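Local coordinates for protein glutathione transferase (Leptospira interrogans serovar Lai, PDB 3UBK) that probably transfers glutathione to electrophilic substrates, and binds glutathione in the thioredoxin-like domain of a dimeric enzyme, at residues A[22-27]-A[77-82]; A[81-86]-A[150-155]. All coordinates share one frame; numbering follows the deposited sequence.

Contact 1: residues A[22-27]-A[77-82]; sequences ILEKGL and QTPKLI. With SO4 (sulfate ion), chain D.
At the C-terminal end of helix 13-25, in the thioredoxin-like N-terminal domain, Lys25 reaches into the linker 77-82. Its chain runs extended as far as CE and then turns at the last bond (chi4 -74°), which brings the ammonium group between two backbone carbonyls. Lys25 NZ donates to Gln77 O at 2.7 Å, nearly in line with that C=O, and to Pro79 O at 2.7 Å, this time tilted 33° from the carbonyl plane. NZ also forms a salt bridge with Asp72 and a hydrogen bond to Phe75 O, so the ammonium group is held by the linker, by Asp72 of helix 64-74 and by the residue just past that helix. The methylenes add apolar contact, with Lys25 CE 3.9 Å from Leu81 CG.

Next to it, Glu24 crosses the Pro79 ring at about a right angle, its CG 3.6 Å from Pro79 CG, while its carboxylate pairs with Lys195. Two waters extend the seam: one donates to both Lys25 O and Thr78 O, the other donates to Lys25 O and accepts from Gln77 NE2. On the linker, where the peptide before Pro79 is cis, Thr78 N binds a sulfate, probably from the crystallisation liquor, through O1 at 3.1 Å. Gly26, with positive phi, ends the helix in a Schellman motif, beside the lysine that binds the interdomain linker of this glutathione transferase fold.

Contact 2: residues A[81-86]-A[150-155]; sequences LIPEDP and VFTLAD
With CG of Phe151 trans to its own backbone N (chi1 -173°), the ring lies alongside Leu81, both side chains pointing the same way, and Leu81 CD2 meets the ring edge in its plane, 3.8 Å from Phe151 CE1. Thr152 has its hydroxyl between N and the carbonyl carbon (chi1 65°), where OG1 can cap the start of helix 153-169. Thr152 and Asp155 form a capping box, the N-capping motif known at the equivalent helix of many glutathione transferases: Ala154 N donates to Thr152 OG1 at 3.1 Å, and Thr152 N donates to Asp155 OD2 at 2.9 Å. The latter oxygen accepts through its anti lone pair, while OD1 is hydrogen-bonded to Tyr188 OH and Ile146 N. The buried carboxylate is therefore bound through both oxygens, which would fix its rotation and tie the helix start to the preceding loop and to helix 185-193.

The interdomain linker joins this first turn directly. Leu153 N donates to Leu81 O at 2.8 Å, in the carbonyl plane and on a lone pair, so a backbone N-H at the beginning of the helix is satisfied from the linker. Apolar groups pack beside the bond. Leu81 CB lies 4.1 Å from Leu153 CB, and Ile82 runs beside Leu153, with its CD1 4.2 Å from Leu153 CD2. Leu68 of helix 64-74 touches both Leu81 and Leu153, extending the packing into the N-terminal domain. On the flank toward helix 86-111, the Pro83 ring crosses Thr152 at about a right angle, and both touch Val92. Asp155 CB sits 3.9 Å above the plane of the Phe151 ring, over its centre.

Overall arrangement
Contacts 1 and 2 have centres about 10 Å apart and lie on the same side of the chain's centre, sharing Leu81 and Ile82 of the linker between helices 64-74 and 86-111. Along the chain, 22-27 spans the end of helix 13-25, the linker follows, and 150-155 opens helix 153-169. The linker thus meets the N-terminal domain in contact 1 and the all-helical domain in contact 2. The two also pack directly: Pro79 CB is 3.6 Å from Phe151 O, and the carboxylate carbon of Glu24 touches the Phe151 ring. Asp72 joins them further, binding Lys25 together with the backbone N of Leu81 and of Ile82. Together they form part of the interface between the two domains.

Contact 1: residues A[22-27]-A[77-82]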
ATOM      1  N   ILE A  22     -14.506 -11.154  -0.063  1.00 30.15           N
ATOM      2  CA  ILE A  22     -15.920 -11.236   0.331  1.00 27.43           C
ATOM      3  C   ILE A  22     -16.515 -12.604  -0.029  1.00 30.56           C
ATOM      4  O   ILE A  22     -17.176 -13.245   0.796  1.00 30.87           O
ATOM      5  CB  ILE A  22     -16.747 -10.110  -0.335  1.00 29.84           C
ATOM      6  CG1 ILE A  22     -16.424  -8.746   0.300  1.00 28.89           C
ATOM      7  CG2 ILE A  22     -18.266 -10.381  -0.230  1.00 29.96           C
ATOM      8  CD1 ILE A  22     -16.958  -7.513  -0.509  1.00 26.67           C
ATOM      9  N   LEU A  23     -16.283 -13.045  -1.262  1.00 31.73           N
ATOM     10  CA  LEU A  23     -16.829 -14.316  -1.743  1.00 30.44           C
ATOM     11  C   LEU A  23     -16.265 -15.490  -0.973  1.00 34.93           C
ATOM     12  O   LEU A  23     -16.990 -16.426  -0.639  1.00 30.09           O
ATOM     13  CB  LEU A  23     -16.527 -14.503  -3.234  1.00 28.48           C
ATOM     14  CG  LEU A  23     -17.363 -13.585  -4.127  1.00 33.43           C
ATOM     15  CD1 LEU A  23     -16.857 -13.652  -5.579  1.00 32.05           C
ATOM     16  CD2 LEU A  23     -18.854 -13.977  -4.008  1.00 37.93           C
ATOM     17  N   GLU A  24     -14.965 -15.447  -0.694  1.00 29.78           N
ATOM     18  CA  GLU A  24     -14.323 -16.577  -0.047  1.00 28.41           C
ATOM     19  C   GLU A  24     -14.810 -16.800   1.389  1.00 32.48           C
ATOM     20  O   GLU A  24     -14.910 -17.954   1.835  1.00 29.90           O
ATOM     21  CB  GLU A  24     -12.801 -16.430  -0.099  1.00 30.09           C
ATOM     22  CG  GLU A  24     -12.070 -17.721   0.209  1.00 28.43           C
ATOM     23  CD  GLU A  24     -12.201 -18.766  -0.907  1.00 33.95           C
ATOM     24  OE1 GLU A  24     -12.623 -18.429  -2.038  1.00 33.44           O
ATOM     25  OE2 GLU A  24     -11.853 -19.925  -0.649  1.00 34.34           O
ATOM     26  N   LYS A  25     -15.108 -15.704   2.095  1.00 30.26           N
ATOM     27  CA  LYS A  25     -15.702 -15.749   3.426  1.00 32.20           C
ATOM     28  C   LYS A  25     -17.190 -16.111   3.381  1.00 37.66           C
ATOM     29  O   LYS A  25     -17.781 -16.462   4.403  1.00 36.14           O
ATOM     30  CB  LYS A  25     -15.542 -14.395   4.139  1.00 30.10           C
ATOM     31  CG  LYS A  25     -14.137 -14.127   4.683  1.00 33.58           C
ATOM     32  CD  LYS A  25     -14.081 -12.831   5.468  1.00 30.74           C
ATOM     33  CE  LYS A  25     -12.662 -12.548   5.961  1.00 26.59           C
ATOM     34  NZ  LYS A  25     -12.245 -13.440   7.128  1.00 25.14           N
ATOM     35  N   GLY A  26     -17.793 -15.985   2.206  1.00 37.43           N
ATOM     36  CA  GLY A  26     -19.204 -16.287   2.043  1.00 36.82           C
ATOM     37  C   GLY A  26     -20.104 -15.160   2.503  1.00 36.44           C
ATOM     38  O   GLY A  26     -21.244 -15.394   2.889  1.00 38.69           O
ATOM     39  N   LEU A  27     -19.600 -13.933   2.489  1.00 31.12           N
ATOM     40  CA  LEU A  27     -20.400 -12.800   2.934  1.00 32.75           C
ATOM     41  C   LEU A  27     -21.408 -12.422   1.851  1.00 36.69           C
ATOM     42  O   LEU A  27     -21.118 -12.548   0.666  1.00 42.28           O
ATOM     43  CB  LEU A  27     -19.511 -11.589   3.226  1.00 31.43           C
ATOM     44  CG  LEU A  27     -18.478 -11.750   4.347  1.00 36.67           C
ATOM     45  CD1 LEU A  27     -17.487 -10.587   4.378  1.00 34.80           C
ATOM     46  CD2 LEU A  27     -19.182 -11.877   5.676  1.00 37.23           C
ATOM     47  N   GLN A  77     -14.459 -14.936  10.318  1.00 30.35           N
ATOM     48  CA  GLN A  77     -14.733 -16.300   9.846  1.00 30.59           C
ATOM     49  C   GLN A  77     -13.798 -16.687   8.706  1.00 38.29           C
ATOM     50  O   GLN A  77     -13.287 -15.817   7.983  1.00 31.82           O
ATOM     51  CB  GLN A  77     -16.189 -16.459   9.392  1.00 29.22           C
ATOM     52  CG  GLN A  77     -16.702 -15.406   8.386  1.00 29.37           C
ATOM     53  CD  GLN A  77     -17.501 -14.299   9.052  1.00 33.05           C
ATOM     54  OE1 GLN A  77     -17.111 -13.778  10.100  1.00 33.48           O
ATOM     55  NE2 GLN A  77     -18.644 -13.950   8.456  1.00 35.23           N
ATOM     56  N   THR A  78     -13.597 -17.993   8.536  1.00 33.38           N
ATOM     57  CA  THR A  78     -12.629 -18.487   7.569  0.50 36.23           C
ATOM     58  C   THR A  78     -12.950 -18.056   6.130  1.00 34.31           C
ATOM     59  O   THR A  78     -14.104 -17.945   5.749  1.00 32.12           O
ATOM     60  CB  THR A  78     -12.471 -20.015   7.681  0.50 39.73           C
ATOM     61  OG1 THR A  78     -13.742 -20.652   7.504  0.50 45.83           O
ATOM     62  CG2 THR A  78     -11.923 -20.377   9.059  0.50 38.09           C
ATOM     63  N   PRO A  79     -11.905 -17.778   5.329  1.00 32.02           N
ATOM     64  CA  PRO A  79     -10.504 -17.806   5.713  1.00 29.84           C
ATOM     65  C   PRO A  79     -10.109 -16.502   6.377  1.00 29.68           C
ATOM     66  O   PRO A  79     -10.677 -15.425   6.092  1.00 28.54           O
ATOM     67  CB  PRO A  79      -9.776 -17.913   4.369  1.00 26.55           C
ATOM     68  CG  PRO A  79     -10.661 -17.111   3.432  1.00 31.89           C
ATOM     69  CD  PRO A  79     -12.076 -17.460   3.896  1.00 32.24           C
ATOM     70  N   LYS A  80      -9.129 -16.611   7.253  1.00 29.10           N
ATOM     71  CA  LYS A  80      -8.485 -15.453   7.837  1.00 30.69           C
ATOM     72  C   LYS A  80      -7.555 -14.854   6.797  1.00 29.60           C
ATOM     73  O   LYS A  80      -6.534 -15.460   6.442  1.00 32.66           O
ATOM     74  CB  LYS A  80      -7.710 -15.906   9.070  1.00 32.68           C
ATOM     75  CG  LYS A  80      -8.656 -16.343  10.191  1.00 50.07           C
ATOM     76  CD  LYS A  80      -7.938 -16.978  11.361  1.00 62.14           C
ATOM     77  CE  LYS A  80      -8.944 -17.546  12.371  1.00 67.65           C
ATOM     78  NZ  LYS A  80      -9.940 -16.526  12.856  1.00 58.15           N
ATOM     79  N   LEU A  81      -7.910 -13.682   6.282  1.00 27.91           N
ATOM     80  CA  LEU A  81      -7.108 -13.065   5.235  1.00 27.97           C
ATOM     81  C   LEU A  81      -5.744 -12.678   5.778  1.00 29.52           C
ATOM     82  O   LEU A  81      -4.757 -12.694   5.055  1.00 29.52           O
ATOM     83  CB  LEU A  81      -7.827 -11.853   4.644  1.00 30.61           C
ATOM     84  CG  LEU A  81      -9.224 -12.178   4.100  1.00 29.14           C
ATOM     85  CD1 LEU A  81      -9.842 -10.925   3.535  1.00 28.80           C
ATOM     86  CD2 LEU A  81      -9.145 -13.278   3.024  1.00 27.68           C
ATOM     87  N   ILE A  82      -5.700 -12.354   7.064  1.00 28.85           N
ATOM     88  CA  ILE A  82      -4.455 -12.065   7.759  1.00 29.20           C
ATOM     89  C   ILE A  82      -4.258 -13.212   8.724  1.00 31.52           C
ATOM     90  O   ILE A  82      -5.038 -13.354   9.670  1.00 30.75           O
ATOM     91  CB  ILE A  82      -4.548 -10.759   8.615  1.00 32.51           C
ATOM     92  CG1 ILE A  82      -4.909  -9.539   7.760  1.00 34.14           C
ATOM     93  CG2 ILE A  82      -3.258 -10.527   9.366  1.00 32.18           C
ATOM     94  CD1 ILE A  82      -3.932  -9.284   6.615  1.00 24.46           C
TER
HETATM   95  S   SO4 D 242     -14.759 -20.612  11.007  0.50 47.94           S
HETATM   96  O1  SO4 D 242     -15.560 -19.739  10.172  0.50 33.43           O
HETATM   97  O2  SO4 D 242     -14.519 -21.909  10.368  0.50 35.53           O
HETATM   98  O3  SO4 D 242     -13.500 -19.934  11.286  0.50 45.41           O
HETATM   99  O4  SO4 D 242     -15.478 -20.837  12.262  0.50 55.44           O
HETATM  100  O   HOH W   1     -19.630 -15.752   6.283  1.00 35.98           O
HETATM  101  O   HOH W   2     -16.710 -18.316   6.244  1.00 37.33           O

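Contact 2: residues A[81-86]-A[150-155]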
ATOM      1  N   LEU A  81      -7.910 -13.682   6.282  1.00 27.91           N
ATOM      2  CA  LEU A  81      -7.108 -13.065   5.235  1.00 27.97           C
ATOM      3  C   LEU A  81      -5.744 -12.678   5.778  1.00 29.52           C
ATOM      4  O   LEU A  81      -4.757 -12.694   5.055  1.00 29.52           O
ATOM      5  CB  LEU A  81      -7.827 -11.853   4.644  1.00 30.61           C
ATOM      6  CG  LEU A  81      -9.224 -12.178   4.100  1.00 29.14           C
ATOM      7  CD1 LEU A  81      -9.842 -10.925   3.535  1.00 28.80           C
ATOM      8  CD2 LEU A  81      -9.145 -13.278   3.024  1.00 27.68           C
ATOM      9  N   ILE A  82      -5.700 -12.354   7.064  1.00 28.85           N
ATOM     10  CA  ILE A  82      -4.455 -12.065   7.759  1.00 29.20           C
ATOM     11  C   ILE A  82      -4.258 -13.212   8.724  1.00 31.52           C
ATOM     12  O   ILE A  82      -5.038 -13.354   9.670  1.00 30.75           O
ATOM     13  CB  ILE A  82      -4.548 -10.759   8.615  1.00 32.51           C
ATOM     14  CG1 ILE A  82      -4.909  -9.539   7.760  1.00 34.14           C
ATOM     15  CG2 ILE A  82      -3.258 -10.527   9.366  1.00 32.18           C
ATOM     16  CD1 ILE A  82      -3.932  -9.284   6.615  1.00 24.46           C
ATOM     17  N   PRO A  83      -3.229 -14.041   8.500  1.00 29.84           N
ATOM     18  CA  PRO A  83      -3.003 -15.175   9.391  1.00 32.46           C
ATOM     19  C   PRO A  83      -2.787 -14.754  10.838  1.00 35.84           C
ATOM     20  O   PRO A  83      -2.274 -13.663  11.113  1.00 28.20           O
ATOM     21  CB  PRO A  83      -1.713 -15.792   8.851  1.00 35.79           C
ATOM     22  CG  PRO A  83      -1.707 -15.430   7.403  1.00 31.39           C
ATOM     23  CD  PRO A  83      -2.306 -14.045   7.347  1.00 32.78           C
ATOM     24  N   GLU A  84      -3.155 -15.643  11.757  1.00 38.17           N
ATOM     25  CA  GLU A  84      -2.992 -15.396  13.183  1.00 40.92           C
ATOM     26  C   GLU A  84      -1.519 -15.335  13.572  1.00 38.78           C
ATOM     27  O   GLU A  84      -1.125 -14.536  14.407  1.00 41.56           O
ATOM     28  CB  GLU A  84      -3.711 -16.479  13.991  1.00 42.15           C
ATOM     29  CG  GLU A  84      -5.238 -16.408  13.864  1.00 62.85           C
ATOM     30  CD  GLU A  84      -5.966 -17.447  14.713  1.00 79.75           C
ATOM     31  OE1 GLU A  84      -5.466 -17.781  15.809  1.00 85.54           O
ATOM     32  OE2 GLU A  84      -7.043 -17.924  14.285  1.00 75.18           O
ATOM     33  N   ASP A  85      -0.697 -16.171  12.958  1.00 38.65           N
ATOM     34  CA  ASP A  85       0.730 -16.089  13.222  1.00 38.85           C
ATOM     35  C   ASP A  85       1.319 -14.796  12.645  1.00 33.28           C
ATOM     36  O   ASP A  85       1.218 -14.541  11.446  1.00 36.43           O
ATOM     37  CB  ASP A  85       1.463 -17.302  12.665  1.00 41.40           C
ATOM     38  CG  ASP A  85       2.943 -17.290  13.023  1.00 37.14           C
ATOM     39  OD1 ASP A  85       3.693 -16.505  12.414  1.00 44.20           O
ATOM     40  OD2 ASP A  85       3.337 -18.045  13.933  1.00 57.03           O
ATOM     41  N   PRO A  86       1.950 -13.969  13.499  1.00 34.55           N
ATOM     42  CA  PRO A  86       2.372 -12.642  13.014  1.00 31.91           C
ATOM     43  C   PRO A  86       3.460 -12.674  11.946  1.00 34.15           C
ATOM     44  O   PRO A  86       3.501 -11.797  11.096  1.00 34.62           O
ATOM     45  CB  PRO A  86       2.848 -11.913  14.285  1.00 34.18           C
ATOM     46  CG  PRO A  86       3.049 -12.970  15.315  1.00 41.87           C
ATOM     47  CD  PRO A  86       2.140 -14.132  14.950  1.00 36.53           C
ATOM     48  N   VAL A 150      -3.369 -22.259   2.800  1.00 31.41           N
ATOM     49  CA  VAL A 150      -4.697 -21.661   2.983  1.00 29.39           C
ATOM     50  C   VAL A 150      -4.852 -20.319   2.258  1.00 31.18           C
ATOM     51  O   VAL A 150      -3.882 -19.601   2.040  1.00 34.44           O
ATOM     52  CB  VAL A 150      -5.069 -21.475   4.490  1.00 32.53           C
ATOM     53  CG1 VAL A 150      -5.299 -22.834   5.159  1.00 30.62           C
ATOM     54  CG2 VAL A 150      -3.984 -20.666   5.245  1.00 30.75           C
ATOM     55  N   PHE A 151      -6.088 -19.997   1.887  1.00 29.13           N
ATOM     56  CA  PHE A 151      -6.414 -18.750   1.191  1.00 32.15           C
ATOM     57  C   PHE A 151      -6.088 -17.582   2.137  1.00 33.61           C
ATOM     58  O   PHE A 151      -6.387 -17.656   3.326  1.00 29.68           O
ATOM     59  CB  PHE A 151      -7.906 -18.762   0.874  1.00 29.60           C
ATOM     60  CG  PHE A 151      -8.377 -17.610   0.014  1.00 30.80           C
ATOM     61  CD1 PHE A 151      -8.584 -16.345   0.562  1.00 27.15           C
ATOM     62  CD2 PHE A 151      -8.661 -17.807  -1.327  1.00 31.49           C
ATOM     63  CE1 PHE A 151      -9.046 -15.312  -0.209  1.00 33.63           C
ATOM     64  CE2 PHE A 151      -9.135 -16.774  -2.106  1.00 35.34           C
ATOM     65  CZ  PHE A 151      -9.326 -15.522  -1.552  1.00 33.67           C
ATOM     66  N   THR A 152      -5.444 -16.533   1.631  1.00 26.44           N
ATOM     67  CA  THR A 152      -5.167 -15.342   2.447  1.00 28.33           C
ATOM     68  C   THR A 152      -5.380 -14.100   1.633  1.00 31.05           C
ATOM     69  O   THR A 152      -5.735 -14.172   0.457  1.00 29.29           O
ATOM     70  CB  THR A 152      -3.708 -15.274   2.929  1.00 31.53           C
ATOM     71  OG1 THR A 152      -2.849 -15.112   1.792  1.00 30.05           O
ATOM     72  CG2 THR A 152      -3.327 -16.528   3.696  1.00 38.60           C
ATOM     73  N   LEU A 153      -5.123 -12.951   2.254  1.00 30.84           N
ATOM     74  CA  LEU A 153      -5.148 -11.666   1.552  1.00 26.79           C
ATOM     75  C   LEU A 153      -4.280 -11.708   0.288  1.00 29.32           C
ATOM     76  O   LEU A 153      -4.589 -11.077  -0.730  1.00 31.74           O
ATOM     77  CB  LEU A 153      -4.586 -10.567   2.481  1.00 30.35           C
ATOM     78  CG  LEU A 153      -4.320  -9.235   1.760  1.00 34.11           C
ATOM     79  CD1 LEU A 153      -5.657  -8.581   1.392  1.00 35.34           C
ATOM     80  CD2 LEU A 153      -3.464  -8.273   2.602  1.00 38.82           C
ATOM     81  N   ALA A 154      -3.156 -12.399   0.366  1.00 27.92           N
ATOM     82  CA  ALA A 154      -2.253 -12.414  -0.780  1.00 33.15           C
ATOM     83  C   ALA A 154      -2.891 -13.088  -2.015  1.00 32.90           C
ATOM     84  O   ALA A 154      -2.506 -12.801  -3.147  1.00 32.49           O
ATOM     85  CB  ALA A 154      -0.932 -13.079  -0.412  1.00 29.46           C
ATOM     86  N   ASP A 155      -3.874 -13.965  -1.800  1.00 29.76           N
ATOM     87  CA  ASP A 155      -4.580 -14.581  -2.937  1.00 31.53           C
ATOM     88  C   ASP A 155      -5.564 -13.612  -3.566  1.00 30.90           C
ATOM     89  O   ASP A 155      -5.822 -13.675  -4.758  1.00 32.01           O
ATOM     90  CB  ASP A 155      -5.284 -15.882  -2.525  1.00 28.87           C
ATOM     91  CG  ASP A 155      -4.302 -16.955  -2.119  1.00 34.58           C
ATOM     92  OD1 ASP A 155      -3.648 -17.518  -3.020  1.00 29.83           O
ATOM     93  OD2 ASP A 155      -4.176 -17.236  -0.909  1.00 29.85           O
TER